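Local coordinates for putative uncharacterized protein PH0300 (Pyrococcus horikoshii, PDB 3VRH) that catalyses the ATP-dependent 2-thiolation of 5-methyluridine 54 in the T loop of tRNAs, a modification that stabilises tRNA in thermophiles, at residues L43-D47 with L67-Y72; K141-N146 with E295-V300; E160-L165 with F249-Y253; K273-M277 with L292-I296. One frame throughout, in Å; residues are numbered along the deposited sequence.

Interaction 1 (L43-D47 with L67-Y72); sequences LLTKD and LKKLGY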
loop_
_atom_site.group_PDB
_atom_site.type_symbol
_atom_site.label_atom_id
_atom_site.label_comp_id
_atom_site.label_asym_id
_atom_site.label_seq_id
_atom_site.Cartn_x
_atom_site.Cartn_y
_atom_site.Cartn_z
ATOM N N LEU A 43 -20.945 -5.340 16.926
ATOM C CA LEU A 43 -21.491 -5.546 15.591
ATOM C C LEU A 43 -22.938 -5.955 15.651
ATOM O O LEU A 43 -23.751 -5.475 14.866
ATOM C CB LEU A 43 -20.710 -6.642 14.856
ATOM C CG LEU A 43 -19.235 -6.315 14.650
ATOM C CD1 LEU A 43 -18.542 -7.471 13.934
ATOM C CD2 LEU A 43 -19.115 -5.019 13.870
ATOM N N LEU A 44 -23.243 -6.847 16.592
ATOM C CA LEU A 44 -24.526 -7.531 16.648
ATOM C C LEU A 44 -24.975 -7.752 18.091
ATOM O O LEU A 44 -24.146 -7.844 19.002
ATOM C CB LEU A 44 -24.418 -8.902 15.964
ATOM C CG LEU A 44 -24.093 -8.911 14.465
ATOM C CD1 LEU A 44 -23.823 -10.324 13.971
ATOM C CD2 LEU A 44 -25.238 -8.255 13.676
ATOM N N THR A 45 -26.286 -7.840 18.291
ATOM C CA THR A 45 -26.831 -8.318 19.555
ATOM C C THR A 45 -27.782 -9.475 19.272
ATOM O O THR A 45 -28.346 -9.585 18.178
ATOM C CB THR A 45 -27.580 -7.214 20.336
ATOM O OG1 THR A 45 -28.698 -6.746 19.569
ATOM C CG2 THR A 45 -26.669 -6.050 20.642
ATOM N N LYS A 46 -27.973 -10.332 20.266
ATOM C CA LYS A 46 -28.718 -11.566 20.062
ATOM C C LYS A 46 -30.205 -11.363 19.746
ATOM O O LYS A 46 -30.900 -12.298 19.359
ATOM C CB LYS A 46 -28.548 -12.476 21.270
ATOM C CG LYS A 46 -28.351 -13.932 20.902
ATOM C CD LYS A 46 -26.901 -14.218 20.601
ATOM C CE LYS A 46 -26.334 -15.140 21.654
ATOM N NZ LYS A 46 -24.864 -15.207 21.554
ATOM N N ASP A 47 -30.693 -10.141 19.900
ATOM C CA ASP A 47 -32.098 -9.853 19.640
ATOM C C ASP A 47 -32.327 -9.466 18.176
ATOM O O ASP A 47 -33.466 -9.465 17.698
ATOM C CB ASP A 47 -32.571 -8.718 20.546
ATOM C CG ASP A 47 -31.768 -7.438 20.332
ATOM O OD1 ASP A 47 -30.597 -7.395 20.779
ATOM O OD2 ASP A 47 -32.295 -6.482 19.709
ATOM N N LEU A 67 -22.569 -17.639 12.901
ATOM C CA LEU A 67 -23.575 -16.798 13.546
ATOM C C LEU A 67 -24.708 -17.667 14.093
ATOM O O LEU A 67 -25.212 -17.419 15.184
ATOM C CB LEU A 67 -24.140 -15.769 12.576
ATOM C CG LEU A 67 -23.174 -14.655 12.160
ATOM C CD1 LEU A 67 -23.882 -13.672 11.273
ATOM C CD2 LEU A 67 -22.590 -13.956 13.360
ATOM N N LYS A 68 -25.067 -18.707 13.339
ATOM C CA LYS A 68 -26.120 -19.647 13.735
ATOM C C LYS A 68 -25.691 -20.446 14.955
ATOM O O LYS A 68 -26.430 -20.544 15.937
ATOM C CB LYS A 68 -26.436 -20.615 12.584
ATOM C CG LYS A 68 -27.645 -21.512 12.821
ATOM C CD LYS A 68 -28.940 -20.731 12.670
ATOM C CE LYS A 68 -30.140 -21.641 12.921
ATOM N NZ LYS A 68 -31.382 -20.845 13.031
ATOM N N LYS A 69 -24.499 -21.029 14.884
ATOM C CA LYS A 69 -23.969 -21.824 15.989
ATOM C C LYS A 69 -23.810 -20.976 17.262
ATOM O O LYS A 69 -24.033 -21.451 18.377
ATOM C CB LYS A 69 -22.654 -22.477 15.591
ATOM C CG LYS A 69 -22.107 -23.439 16.631
ATOM C CD LYS A 69 -20.968 -24.271 16.062
ATOM C CE LYS A 69 -20.426 -25.239 17.109
ATOM N NZ LYS A 69 -19.253 -26.037 16.659
ATOM N N LEU A 70 -23.460 -19.706 17.084
ATOM C CA LEU A 70 -23.322 -18.789 18.212
ATOM C C LEU A 70 -24.664 -18.417 18.827
ATOM O O LEU A 70 -24.708 -17.883 19.928
ATOM C CB LEU A 70 -22.563 -17.520 17.815
ATOM C CG LEU A 70 -21.068 -17.733 17.588
ATOM C CD1 LEU A 70 -20.337 -16.404 17.331
ATOM C CD2 LEU A 70 -20.467 -18.457 18.783
ATOM N N GLY A 71 -25.752 -18.691 18.117
ATOM C CA GLY A 71 -27.069 -18.428 18.658
ATOM C C GLY A 71 -27.758 -17.180 18.146
ATOM O O GLY A 71 -28.706 -16.709 18.760
ATOM N N TYR A 72 -27.299 -16.642 17.019
ATOM C CA TYR A 72 -27.930 -15.463 16.444
ATOM C C TYR A 72 -29.147 -15.812 15.606
ATOM O O TYR A 72 -29.306 -16.951 15.175
ATOM C CB TYR A 72 -26.917 -14.647 15.625
ATOM C CG TYR A 72 -25.930 -13.949 16.520
ATOM C CD1 TYR A 72 -24.794 -14.601 16.962
ATOM C CD2 TYR A 72 -26.158 -12.652 16.955
ATOM C CE1 TYR A 72 -23.889 -13.974 17.804
ATOM C CE2 TYR A 72 -25.269 -12.017 17.797
ATOM C CZ TYR A 72 -24.136 -12.684 18.223
ATOM O OH TYR A 72 -23.242 -12.070 19.066
#

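Interaction 2 (K141-N146 with E295-V300); sequences KFAYDN and EINFKV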
loop_
_atom_site.group_PDB
_atom_site.type_symbol
_atom_site.label_atom_id
_atom_site.label_comp_id
_atom_site.label_asym_id
_atom_site.label_seq_id
_atom_site.Cartn_x
_atom_site.Cartn_y
_atom_site.Cartn_z
ATOM N N LYS A 141 -31.846 -3.496 -0.207
ATOM C CA LYS A 141 -33.288 -3.296 -0.333
ATOM C C LYS A 141 -34.096 -4.492 0.178
ATOM O O LYS A 141 -35.205 -4.317 0.679
ATOM C CB LYS A 141 -33.706 -2.938 -1.764
ATOM C CG LYS A 141 -35.163 -2.466 -1.844
ATOM C CD LYS A 141 -35.494 -1.742 -3.138
ATOM C CE LYS A 141 -36.769 -0.916 -2.970
ATOM N NZ LYS A 141 -37.830 -1.692 -2.241
ATOM N N PHE A 142 -33.528 -5.694 0.077
ATOM C CA PHE A 142 -34.178 -6.894 0.596
ATOM C C PHE A 142 -34.173 -6.868 2.107
ATOM O O PHE A 142 -35.157 -7.232 2.748
ATOM C CB PHE A 142 -33.481 -8.173 0.108
ATOM C CG PHE A 142 -34.196 -9.431 0.511
ATOM C CD1 PHE A 142 -33.988 -9.998 1.759
ATOM C CD2 PHE A 142 -35.107 -10.029 -0.351
ATOM C CE1 PHE A 142 -34.660 -11.139 2.133
ATOM C CE2 PHE A 142 -35.772 -11.170 0.023
ATOM C CZ PHE A 142 -35.548 -11.722 1.266
ATOM N N ALA A 143 -33.044 -6.465 2.681
ATOM C CA ALA A 143 -32.939 -6.356 4.128
ATOM C C ALA A 143 -33.925 -5.309 4.624
ATOM O O ALA A 143 -34.565 -5.480 5.656
ATOM C CB ALA A 143 -31.521 -5.959 4.531
ATOM N N TYR A 144 -34.037 -4.231 3.866
ATOM C CA TYR A 144 -34.845 -3.090 4.268
ATOM C C TYR A 144 -36.334 -3.421 4.183
ATOM O O TYR A 144 -37.059 -3.289 5.171
ATOM C CB TYR A 144 -34.498 -1.870 3.411
ATOM C CG TYR A 144 -35.493 -0.738 3.516
ATOM C CD1 TYR A 144 -35.637 -0.020 4.695
ATOM C CD2 TYR A 144 -36.291 -0.383 2.425
ATOM C CE1 TYR A 144 -36.558 1.015 4.796
ATOM C CE2 TYR A 144 -37.212 0.652 2.512
ATOM C CZ TYR A 144 -37.338 1.350 3.700
ATOM O OH TYR A 144 -38.252 2.377 3.786
ATOM N N ASP A 145 -36.760 -3.859 3.000
ATOM C CA ASP A 145 -38.137 -4.265 2.736
ATOM C C ASP A 145 -38.682 -5.271 3.727
ATOM O O ASP A 145 -39.879 -5.282 4.001
ATOM C CB ASP A 145 -38.253 -4.879 1.343
ATOM C CG ASP A 145 -38.208 -3.848 0.255
ATOM O OD1 ASP A 145 -38.237 -2.647 0.585
ATOM O OD2 ASP A 145 -38.155 -4.230 -0.932
ATOM N N ASN A 146 -37.814 -6.125 4.254
ATOM C CA ASN A 146 -38.253 -7.205 5.129
ATOM C C ASN A 146 -37.985 -6.929 6.596
ATOM O O ASN A 146 -38.145 -7.815 7.428
ATOM C CB ASN A 146 -37.616 -8.543 4.721
ATOM C CG ASN A 146 -38.223 -9.107 3.456
ATOM O OD1 ASN A 146 -39.272 -9.739 3.510
ATOM N ND2 ASN A 146 -37.580 -8.860 2.302
ATOM N N GLU A 295 -40.362 0.669 -8.659
ATOM C CA GLU A 295 -39.675 0.130 -7.497
ATOM C C GLU A 295 -39.788 -1.389 -7.475
ATOM O O GLU A 295 -40.768 -1.941 -7.955
ATOM C CB GLU A 295 -40.262 0.719 -6.213
ATOM C CG GLU A 295 -39.517 0.295 -4.959
ATOM C CD GLU A 295 -40.125 0.829 -3.684
ATOM O OE1 GLU A 295 -40.000 0.148 -2.640
ATOM O OE2 GLU A 295 -40.718 1.930 -3.719
ATOM N N ILE A 296 -38.776 -2.071 -6.946
ATOM C CA ILE A 296 -38.886 -3.509 -6.743
ATOM C C ILE A 296 -39.221 -3.791 -5.295
ATOM O O ILE A 296 -38.550 -3.297 -4.377
ATOM C CB ILE A 296 -37.609 -4.253 -7.127
ATOM C CG1 ILE A 296 -37.247 -3.956 -8.580
ATOM C CG2 ILE A 296 -37.793 -5.742 -6.920
ATOM C CD1 ILE A 296 -35.855 -4.354 -8.940
ATOM N N ASN A 297 -40.273 -4.575 -5.091
ATOM C CA ASN A 297 -40.724 -4.910 -3.750
ATOM C C ASN A 297 -40.148 -6.256 -3.350
ATOM O O ASN A 297 -40.549 -7.275 -3.898
ATOM C CB ASN A 297 -42.251 -4.965 -3.723
ATOM C CG ASN A 297 -42.809 -4.968 -2.320
ATOM O OD1 ASN A 297 -42.077 -5.145 -1.346
ATOM N ND2 ASN A 297 -44.120 -4.767 -2.209
ATOM N N PHE A 298 -39.208 -6.262 -2.404
ATOM C CA PHE A 298 -38.557 -7.512 -1.996
ATOM C C PHE A 298 -39.194 -8.170 -0.785
ATOM O O PHE A 298 -38.707 -9.201 -0.305
ATOM C CB PHE A 298 -37.061 -7.321 -1.760
ATOM C CG PHE A 298 -36.279 -7.117 -3.019
ATOM C CD1 PHE A 298 -36.030 -8.179 -3.869
ATOM C CD2 PHE A 298 -35.793 -5.870 -3.349
ATOM C CE1 PHE A 298 -35.315 -7.997 -5.018
ATOM C CE2 PHE A 298 -35.072 -5.680 -4.504
ATOM C CZ PHE A 298 -34.830 -6.740 -5.340
ATOM N N LYS A 299 -40.282 -7.571 -0.300
ATOM C CA LYS A 299 -41.049 -8.137 0.798
ATOM C C LYS A 299 -41.497 -9.582 0.508
ATOM O O LYS A 299 -42.018 -9.889 -0.571
ATOM C CB LYS A 299 -42.270 -7.258 1.091
ATOM C CG LYS A 299 -43.166 -7.804 2.184
ATOM C CD LYS A 299 -42.469 -7.814 3.534
ATOM C CE LYS A 299 -43.424 -8.255 4.636
ATOM N NZ LYS A 299 -43.667 -9.728 4.616
ATOM N N VAL A 300 -41.266 -10.470 1.470
ATOM C CA VAL A 300 -41.682 -11.856 1.320
ATOM C C VAL A 300 -42.400 -12.337 2.578
ATOM O O VAL A 300 -42.103 -11.891 3.695
ATOM C CB VAL A 300 -40.487 -12.804 0.996
ATOM C CG1 VAL A 300 -39.845 -12.452 -0.345
ATOM C CG2 VAL A 300 -39.452 -12.781 2.111
#

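Interaction 3 (E160-L165 with F249-Y253); sequences EASFLL and FVRGY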
loop_
_atom_site.group_PDB
_atom_site.type_symbol
_atom_site.label_atom_id
_atom_site.label_comp_id
_atom_site.label_asym_id
_atom_site.label_seq_id
_atom_site.Cartn_x
_atom_site.Cartn_y
_atom_site.Cartn_z
ATOM N N GLU A 160 -10.057 -7.695 3.776
ATOM C CA GLU A 160 -9.854 -6.305 4.181
ATOM C C GLU A 160 -8.454 -5.812 3.761
ATOM O O GLU A 160 -8.317 -4.724 3.212
ATOM C CB GLU A 160 -10.043 -6.129 5.691
ATOM C CG GLU A 160 -9.899 -4.661 6.196
ATOM C CD GLU A 160 -11.142 -3.792 5.928
ATOM O OE1 GLU A 160 -11.915 -4.122 5.002
ATOM O OE2 GLU A 160 -11.354 -2.788 6.656
ATOM N N ALA A 161 -7.436 -6.639 3.994
ATOM C CA ALA A 161 -6.055 -6.277 3.697
ATOM C C ALA A 161 -5.846 -6.016 2.198
ATOM O O ALA A 161 -5.287 -4.984 1.810
ATOM C CB ALA A 161 -5.087 -7.357 4.202
ATOM N N SER A 162 -6.317 -6.948 1.372
ATOM C CA SER A 162 -6.210 -6.836 -0.081
ATOM C C SER A 162 -7.034 -5.680 -0.662
ATOM O O SER A 162 -6.580 -4.987 -1.569
ATOM C CB SER A 162 -6.606 -8.153 -0.752
ATOM O OG SER A 162 -7.984 -8.377 -0.606
ATOM N N PHE A 163 -8.241 -5.489 -0.138
ATOM C CA PHE A 163 -9.076 -4.350 -0.500
ATOM C C PHE A 163 -8.351 -3.067 -0.136
ATOM O O PHE A 163 -8.303 -2.139 -0.937
ATOM C CB PHE A 163 -10.466 -4.462 0.170
ATOM C CG PHE A 163 -11.116 -3.126 0.533
ATOM C CD1 PHE A 163 -12.109 -2.574 -0.277
ATOM C CD2 PHE A 163 -10.780 -2.459 1.717
ATOM C CE1 PHE A 163 -12.722 -1.355 0.072
ATOM C CE2 PHE A 163 -11.368 -1.240 2.058
ATOM C CZ PHE A 163 -12.342 -0.690 1.237
ATOM N N LEU A 164 -7.785 -3.020 1.073
ATOM C CA LEU A 164 -6.986 -1.865 1.491
ATOM C C LEU A 164 -5.795 -1.588 0.557
ATOM O O LEU A 164 -5.607 -0.473 0.133
ATOM C CB LEU A 164 -6.477 -1.996 2.923
ATOM C CG LEU A 164 -7.480 -1.700 4.039
ATOM C CD1 LEU A 164 -6.850 -1.951 5.405
ATOM C CD2 LEU A 164 -7.994 -0.276 3.929
ATOM N N LEU A 165 -5.004 -2.606 0.253
ATOM C CA LEU A 165 -3.819 -2.429 -0.591
ATOM C C LEU A 165 -4.220 -1.966 -1.991
ATOM O O LEU A 165 -3.634 -1.048 -2.555
ATOM C CB LEU A 165 -3.030 -3.736 -0.674
ATOM C CG LEU A 165 -1.768 -3.673 -1.529
ATOM C CD1 LEU A 165 -0.819 -2.602 -0.972
ATOM C CD2 LEU A 165 -1.087 -5.028 -1.591
ATOM N N PHE A 249 -0.965 -4.037 9.257
ATOM C CA PHE A 249 -1.522 -3.152 8.233
ATOM C C PHE A 249 -2.954 -2.725 8.542
ATOM O O PHE A 249 -3.289 -1.530 8.472
ATOM C CB PHE A 249 -1.471 -3.875 6.883
ATOM C CG PHE A 249 -1.871 -3.029 5.711
ATOM C CD1 PHE A 249 -1.488 -1.687 5.631
ATOM C CD2 PHE A 249 -2.598 -3.588 4.651
ATOM C CE1 PHE A 249 -1.829 -0.926 4.536
ATOM C CE2 PHE A 249 -2.953 -2.811 3.539
ATOM C CZ PHE A 249 -2.557 -1.485 3.487
ATOM N N VAL A 250 -3.810 -3.693 8.885
ATOM C CA VAL A 250 -5.222 -3.382 9.121
ATOM C C VAL A 250 -5.393 -2.583 10.406
ATOM O O VAL A 250 -6.179 -1.648 10.462
ATOM C CB VAL A 250 -6.093 -4.654 9.162
ATOM C CG1 VAL A 250 -7.489 -4.340 9.688
ATOM C CG2 VAL A 250 -6.156 -5.301 7.774
ATOM N N ARG A 251 -4.647 -2.963 11.437
ATOM C CA ARG A 251 -4.675 -2.254 12.713
ATOM C C ARG A 251 -4.273 -0.803 12.499
ATOM O O ARG A 251 -4.963 0.123 12.943
ATOM C CB ARG A 251 -3.735 -2.943 13.707
ATOM C CG ARG A 251 -3.520 -2.216 15.041
ATOM C CD ARG A 251 -2.421 -2.928 15.878
ATOM N NE ARG A 251 -2.138 -2.241 17.132
ATOM C CZ ARG A 251 -1.079 -2.478 17.911
ATOM N NH1 ARG A 251 -0.920 -1.785 19.038
ATOM N NH2 ARG A 251 -0.170 -3.391 17.570
ATOM N N GLY A 252 -3.180 -0.597 11.775
ATOM C CA GLY A 252 -2.753 0.757 11.490
ATOM C C GLY A 252 -3.846 1.502 10.751
ATOM O O GLY A 252 -4.115 2.658 11.032
ATOM N N TYR A 253 -4.487 0.827 9.807
ATOM C CA TYR A 253 -5.537 1.453 9.006
ATOM C C TYR A 253 -6.719 1.954 9.844
ATOM O O TYR A 253 -7.258 3.045 9.590
ATOM C CB TYR A 253 -6.065 0.489 7.936
ATOM C CG TYR A 253 -7.369 0.970 7.338
ATOM C CD1 TYR A 253 -7.402 2.079 6.508
ATOM C CD2 TYR A 253 -8.565 0.326 7.624
ATOM C CE1 TYR A 253 -8.587 2.537 5.972
ATOM C CE2 TYR A 253 -9.746 0.759 7.086
ATOM C CZ TYR A 253 -9.757 1.865 6.262
ATOM O OH TYR A 253 -10.952 2.301 5.733
#

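Interaction 4 (K273-M277 with L292-I296); sequences KICRM and LKKEI. With ZN (zinc ion), chain C.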
loop_
_atom_site.group_PDB
_atom_site.type_symbol
_atom_site.label_atom_id
_atom_site.label_comp_id
_atom_site.label_asym_id
_atom_site.label_seq_id
_atom_site.Cartn_x
_atom_site.Cartn_y
_atom_site.Cartn_z
ATOM N N LYS A 273 -35.999 8.827 -6.873
ATOM C CA LYS A 273 -37.322 9.129 -7.428
ATOM C C LYS A 273 -38.058 7.890 -7.926
ATOM O O LYS A 273 -39.225 7.968 -8.335
ATOM C CB LYS A 273 -37.216 10.142 -8.581
ATOM C CG LYS A 273 -36.673 11.514 -8.172
ATOM C CD LYS A 273 -36.914 12.578 -9.238
ATOM C CE LYS A 273 -36.712 13.979 -8.654
ATOM N NZ LYS A 273 -36.947 15.080 -9.641
ATOM N N ILE A 274 -37.374 6.750 -7.917
ATOM C CA ILE A 274 -37.980 5.518 -8.410
ATOM C C ILE A 274 -38.275 4.529 -7.289
ATOM O O ILE A 274 -39.389 4.020 -7.184
ATOM C CB ILE A 274 -37.112 4.836 -9.490
ATOM C CG1 ILE A 274 -37.014 5.732 -10.717
ATOM C CG2 ILE A 274 -37.720 3.503 -9.900
ATOM C CD1 ILE A 274 -38.352 6.206 -11.212
ATOM N N CYS A 275 -37.281 4.278 -6.444
ATOM C CA CYS A 275 -37.382 3.209 -5.463
ATOM C C CYS A 275 -37.249 3.751 -4.052
ATOM O O CYS A 275 -37.419 3.013 -3.077
ATOM C CB CYS A 275 -36.282 2.176 -5.706
ATOM S SG CYS A 275 -34.624 2.749 -5.166
ATOM N N ARG A 276 -36.916 5.036 -3.957
ATOM C CA ARG A 276 -36.819 5.743 -2.682
ATOM C C ARG A 276 -35.699 5.254 -1.779
ATOM O O ARG A 276 -35.690 5.545 -0.585
ATOM C CB ARG A 276 -38.153 5.716 -1.931
ATOM C CG ARG A 276 -39.248 6.600 -2.543
ATOM C CD ARG A 276 -40.503 6.495 -1.696
ATOM N NE ARG A 276 -40.540 5.165 -1.101
ATOM C CZ ARG A 276 -41.260 4.147 -1.561
ATOM N NH1 ARG A 276 -42.060 4.300 -2.616
ATOM N NH2 ARG A 276 -41.182 2.975 -0.949
ATOM N N MET A 277 -34.758 4.510 -2.345
ATOM C CA MET A 277 -33.577 4.108 -1.593
ATOM C C MET A 277 -32.535 5.201 -1.804
ATOM O O MET A 277 -32.599 5.912 -2.803
ATOM C CB MET A 277 -33.076 2.736 -2.060
ATOM C CG MET A 277 -34.119 1.621 -1.878
ATOM S SD MET A 277 -34.699 1.477 -0.179
ATOM C CE MET A 277 -33.263 0.798 0.642
ATOM N N LEU A 292 -34.885 1.547 -14.770
ATOM C CA LEU A 292 -36.080 1.146 -14.056
ATOM C C LEU A 292 -36.970 2.340 -13.829
ATOM O O LEU A 292 -36.509 3.404 -13.402
ATOM C CB LEU A 292 -35.710 0.522 -12.713
ATOM C CG LEU A 292 -35.002 -0.824 -12.822
ATOM C CD1 LEU A 292 -34.627 -1.303 -11.448
ATOM C CD2 LEU A 292 -35.879 -1.844 -13.522
ATOM N N LYS A 293 -38.253 2.149 -14.109
ATOM C CA LYS A 293 -39.238 3.195 -13.901
ATOM C C LYS A 293 -40.058 2.881 -12.656
ATOM O O LYS A 293 -40.830 3.723 -12.176
ATOM C CB LYS A 293 -40.149 3.327 -15.129
ATOM C CG LYS A 293 -39.414 3.558 -16.455
ATOM C CD LYS A 293 -38.801 4.953 -16.550
ATOM C CE LYS A 293 -38.269 5.220 -17.960
ATOM N NZ LYS A 293 -38.093 6.676 -18.263
ATOM N N LYS A 294 -39.889 1.671 -12.129
ATOM C CA LYS A 294 -40.695 1.232 -10.990
ATOM C C LYS A 294 -39.874 0.564 -9.890
ATOM O O LYS A 294 -38.823 -0.023 -10.158
ATOM C CB LYS A 294 -41.834 0.323 -11.461
ATOM C CG LYS A 294 -42.909 1.080 -12.236
ATOM C CD LYS A 294 -43.910 0.156 -12.893
ATOM C CE LYS A 294 -44.827 0.942 -13.827
ATOM N NZ LYS A 294 -45.705 0.061 -14.654
ATOM N N GLU A 295 -40.362 0.669 -8.659
ATOM C CA GLU A 295 -39.675 0.130 -7.497
ATOM C C GLU A 295 -39.788 -1.389 -7.475
ATOM O O GLU A 295 -40.768 -1.941 -7.955
ATOM C CB GLU A 295 -40.262 0.719 -6.213
ATOM C CG GLU A 295 -39.517 0.295 -4.959
ATOM C CD GLU A 295 -40.125 0.829 -3.684
ATOM O OE1 GLU A 295 -40.000 0.148 -2.640
ATOM O OE2 GLU A 295 -40.718 1.930 -3.719
ATOM N N ILE A 296 -38.776 -2.071 -6.946
ATOM C CA ILE A 296 -38.886 -3.509 -6.743
ATOM C C ILE A 296 -39.221 -3.791 -5.295
ATOM O O ILE A 296 -38.550 -3.297 -4.377
ATOM C CB ILE A 296 -37.609 -4.253 -7.127
ATOM C CG1 ILE A 296 -37.247 -3.956 -8.580
ATOM C CG2 ILE A 296 -37.793 -5.742 -6.920
ATOM C CD1 ILE A 296 -35.855 -4.354 -8.940
HETATM ZN ZN ZN C . -33.571 3.747 -7.295
#

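Interaction 1 (L43-D47 with L67-Y72)
K46 NZ gives a hydrogen bond to the carbonyl oxygen of L70, with 3.1 Å between K46 NZ and L70 O, and meets that C=O group well tilted from its plane. The same lysine also covers Y72. Its CD sits above the middle of the tyrosine ring, 3.8 Å from the ring centroid and only 7° off the normal, a CH-pi contact, while NZ lies farther out over the same ring as an off-centre cation-pi partner. Bends at chi2 and chi3 fold the lysine chain across the ring and bring the ammonium group back to the end of helix 58-69. There the chain turns through G71, whose positive phi (102°) belongs to a Schellman motif: Y72 N bonds L67 O and G71 N bonds K68 O. A side chain at G71 would be jammed against the preceding carbonyl oxygen. Deeper in, L44 CB packs 3.7 Å from Y72 CE2, and L44 CD1 meets L67 CD2 at 3.9 Å, the two leucines crossing at about a right angle. The contact joins the loop before strand 49-53 to the turn after helix 58-69; L44, L67 and Y72 also pack on I38 of helix 23-40. The ammonium of K46 lies at the C-terminal end of helix 58-69, where it probably offsets the partial negative charge of that end, while its methylenes cover one face of Y72.

Interaction 2 (K141-N146 with E295-V300)
F298 N and D145 OD2 form the shortest polar link between the end of helix 127-145 in the PP-loop domain and the C-terminal tail 295-300, at 2.7 Å. The charged groups make a salt-bridge network. K141 NZ pairs with D145 OD2 on that oxygen's syn lone pair and with E295 OE1, 2.9 Å away, and also bonds I296 O almost straight on, at 2.8 Å. D145 OD2 thus accepts from both K141 NZ and F298 N, the latter on its anti side.

Amide bonds form a second group. N146 ND2 donates to F298 O at 2.9 Å and to F142 O, which lies in the plane of the N146 amide, while N146 OD1 accepts from V300 N on a lone pair. Both ends of the carboxamide are used, which fixes its rotation. In the tail itself, N297 OD1 receives K299 N in an Asx turn.

Apolar contacts fill the rest. F142, its ring swung opposite the backbone N (chi1 -174°), brings CD2 to 3.6 Å from F298 CB, and the F298 ring receives K141 CG at its edge. F298 also touches V108 of strand 105-109. Over the centre of one F142 face stands N146 ND2, 3.5 Å above the ring plane.

Interaction 3 (E160-L165 with F249-Y253)
L164 sets its two methyls on the Y253 ring: CD2 stands over the centre of one face, 3.4 Å from the centroid and 6° off the normal, a close CH-pi contact, while CD1 leans on the root of the same side chain, 3.5 Å from Y253 CG. With CG beside the backbone N (chi1 -78°), the leucine directs both methyls at helix 245-256. F249 is turned differently. Its ring comes in edge-on to helix 157-169: A161 O lies at the ring edge, 3.6 Å from F249 CE2, and L164 CB approaches the same carbon at 3.7 Å. V250 CG2 meets L164 CD1 and, at 4.1 Å, E160 CG, close to where the backbones approach most nearly, at A161 and V250. The short helical segments cross at 65° with axes 10.2 Å apart. E160 passes Y253 at about a right angle, its carboxylate steeply inclined to the ring; OE2 is bound by Y197 OH and G180 N, and Y253 OH bonds L176 O. Replacing Y253 by alanine would probably leave the L164 methyls without their aromatic cover and L176 O without its hydroxyl partner. F249 also meets W171 of the second subunit ring to ring, and L165 packs on its own counterpart there. The contact thus forms part of the homodimer interface and is mainly aliphatic and aromatic packing, while E160 OE2 and Y253 OH take their partners outside it.

Interaction 4 (K273-M277 with L292-I296)
The carboxylate of E295 meets the guanidinium of R276 over its face rather than along its edge: OE2 lies 2.9 Å from NH1 of R276 in a salt bridge, with the two planes 67° apart. The pair lies beside the C-terminal zinc site, made by C272, C275, C284 and C287 on two CxxC motifs, the first of which ends in segment 273-277. R276 adopts positive phi (66°) just after C275, and a bend at chi3 brings the guanidinium face to E295 OE2. E295 itself runs extended past C275, its CG 3.8 Å from C275 CB and its CB 3.5 Å from I274 O. A glutamine in its place would probably leave R276 and K141 without the charge they share and so weaken the tie from the zinc site to helix 127-145.

I274 covers the other end of the contact. Its branches lie against the backbone of 292-294, with CG1 3.6 Å from L292 O, CD1 equally near K293 O and CG2 at K294 N. This packing is of methyl and methylene groups on peptide atoms. Zinc itself is held from this segment by C275 SG at a long 2.6 Å, the position of the sulfur being less certain.

In the fold
Interactions 2 and 4 form one continuous patch: their centres are 12 Å apart, they share E295 and I296, and Y144 CD2 touches M277 SD at 3.6 Å. Together they lay the zinc-bearing C-terminal region along helix 127-145, which earlier in its course carries the cluster ligands C128 and C131 and the ATP-binding K135. Interaction 1 lies about 22 Å from interaction 2, centre to centre; the L67 side chain is about 9 Å from the bicine bound in the nucleotide pocket. Interaction 3, 33 Å from interaction 2 between centres and across the chain's centre from it, has the E160 side chain about 10 Å from the bicine and borders the second subunit.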